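Local coordinates for protein (S)-imine reductase (Streptomyces sp. GF3546, PDB 4OQY) that probably uses NADPH to reduce imines to amines with S-selectivity, as a two-subunit enzyme with a Rossmann-fold cofactor domain, at residues B[177-180]-B[181-184]. Numbering follows the deposited sequence.
Sequences WTTM and LSYY
The carbonyl oxygen Thr-179 O accepts two hydrogen bonds. Tyr-183 N donates to Thr-179 O at 3.0 Å as the ordinary helix bond. Ser-182 OG donates to the same oxygen, Thr-179 O, at 2.8 Å and meets the carbonyl from the side, with a C=O...OG angle of 122°. The serine can do this because OG sits between its own backbone N and carbonyl carbon (chi1 76°), which folds the hydroxyl back onto the preceding turn. Tyr-184 N bonds Met-180 O at 3.1 Å, and this bond is almost straight at 173°. Both backbone bonds are of the i to i+4 kind that runs along helix 163-192, the long helix that leaves the Rossmann domain and enters the helical C-terminal domain. Here the helix packs against the second subunit: Trp-177 NE1 is hydrogen-bonded to Ser-240 OG of that subunit, Thr-178 packs on Thr-178 of the second subunit, and Tyr-184 packs on its Phe-278. One turn apart, Met-180 and Tyr-184 form a Met-aromatic contact. Met-180 SD lies 5.0 Å from the centroid of the Tyr-184 ring, oblique to it. The thioether chain bends at its last torsion, and Met-180 CE comes to 3.4 Å from Tyr-184 CE2. Met-180 O lies over one face of the same ring. An alanine in place of Tyr-184 would probably leave the Met-180 methyl without its aromatic partner and open a gap beside Phe-278 of the second subunit. Tyr-183 turns instead to helix 197-207, touching Leu-201 and Ala-204.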
loop_
_atom_site.group_PDB
_atom_site.type_symbol
_atom_site.label_atom_id
_atom_site.label_comp_id
_atom_site.label_asym_id
_atom_site.label_seq_id
_atom_site.Cartn_x
_atom_site.Cartn_y
_atom_site.Cartn_z
ATOM N N TRP B 177 -1.618 7.593 0.396
ATOM C CA TRP B 177 -1.994 7.975 -0.966
ATOM C C TRP B 177 -1.393 7.055 -2.027
ATOM O O TRP B 177 -2.046 6.736 -3.013
ATOM C CB TRP B 177 -1.621 9.420 -1.270
ATOM C CG TRP B 177 -2.377 10.451 -0.491
ATOM C CD1 TRP B 177 -1.831 11.438 0.256
ATOM C CD2 TRP B 177 -3.810 10.620 -0.393
ATOM N NE1 TRP B 177 -2.813 12.209 0.821
ATOM C CE2 TRP B 177 -4.038 11.730 0.441
ATOM C CE3 TRP B 177 -4.909 9.968 -0.953
ATOM C CZ2 TRP B 177 -5.321 12.195 0.741
ATOM C CZ3 TRP B 177 -6.178 10.428 -0.657
ATOM C CH2 TRP B 177 -6.374 11.532 0.185
ATOM N N THR B 178 -0.152 6.639 -1.823
ATOM C CA THR B 178 0.479 5.730 -2.752
ATOM C C THR B 178 -0.259 4.387 -2.787
ATOM O O THR B 178 -0.493 3.825 -3.847
ATOM C CB THR B 178 1.981 5.567 -2.444
ATOM O OG1 THR B 178 2.589 6.862 -2.379
ATOM C CG2 THR B 178 2.653 4.778 -3.520
ATOM N N THR B 179 -0.640 3.883 -1.628
ATOM C CA THR B 179 -1.334 2.620 -1.563
ATOM C C THR B 179 -2.707 2.755 -2.188
ATOM O O THR B 179 -3.140 1.900 -2.959
ATOM C CB THR B 179 -1.459 2.166 -0.115
ATOM O OG1 THR B 179 -0.151 2.073 0.440
ATOM C CG2 THR B 179 -2.140 0.823 -0.037
ATOM N N MET B 180 -3.365 3.862 -1.882
ATOM C CA MET B 180 -4.650 4.140 -2.475
ATOM C C MET B 180 -4.561 4.139 -4.004
ATOM O O MET B 180 -5.401 3.551 -4.672
ATOM C CB MET B 180 -5.215 5.463 -1.965
ATOM C CG MET B 180 -6.402 5.951 -2.770
ATOM S SD MET B 180 -7.362 7.260 -1.974
ATOM C CE MET B 180 -7.568 8.395 -3.309
ATOM N N LEU B 181 -3.548 4.768 -4.586
ATOM C CA LEU B 181 -3.463 4.736 -6.037
ATOM C C LEU B 181 -3.196 3.332 -6.563
ATOM O O LEU B 181 -3.694 2.986 -7.606
ATOM C CB LEU B 181 -2.425 5.741 -6.590
ATOM C CG LEU B 181 -2.811 7.221 -6.471
ATOM C CD1 LEU B 181 -1.819 8.142 -7.191
ATOM C CD2 LEU B 181 -4.207 7.466 -7.019
ATOM N N SER B 182 -2.409 2.528 -5.863
ATOM C CA SER B 182 -2.104 1.183 -6.352
ATOM C C SER B 182 -3.377 0.326 -6.361
ATOM O O SER B 182 -3.574 -0.524 -7.222
ATOM C CB SER B 182 -1.011 0.533 -5.517
ATOM O OG SER B 182 -1.476 0.079 -4.267
ATOM N N TYR B 183 -4.244 0.620 -5.409
ATOM C CA TYR B 183 -5.546 -0.030 -5.281
ATOM C C TYR B 183 -6.405 0.333 -6.483
ATOM O O TYR B 183 -6.854 -0.531 -7.224
ATOM C CB TYR B 183 -6.150 0.457 -3.987
ATOM C CG TYR B 183 -7.530 0.021 -3.678
ATOM C CD1 TYR B 183 -7.734 -1.209 -3.109
ATOM C CD2 TYR B 183 -8.631 0.857 -3.884
ATOM C CE1 TYR B 183 -8.994 -1.631 -2.757
ATOM C CE2 TYR B 183 -9.916 0.432 -3.537
ATOM C CZ TYR B 183 -10.073 -0.818 -2.983
ATOM O OH TYR B 183 -11.319 -1.307 -2.620
ATOM N N TYR B 184 -6.532 1.622 -6.757
ATOM C CA TYR B 184 -7.226 2.056 -7.974
ATOM C C TYR B 184 -6.627 1.533 -9.291
ATOM O O TYR B 184 -7.365 1.233 -10.231
ATOM C CB TYR B 184 -7.320 3.585 -8.023
ATOM C CG TYR B 184 -8.177 4.167 -6.923
ATOM C CD1 TYR B 184 -9.293 3.482 -6.423
ATOM C CD2 TYR B 184 -7.896 5.408 -6.408
ATOM C CE1 TYR B 184 -10.066 4.021 -5.401
ATOM C CE2 TYR B 184 -8.663 5.953 -5.412
ATOM C CZ TYR B 184 -9.740 5.255 -4.910
ATOM O OH TYR B 184 -10.489 5.852 -3.938
#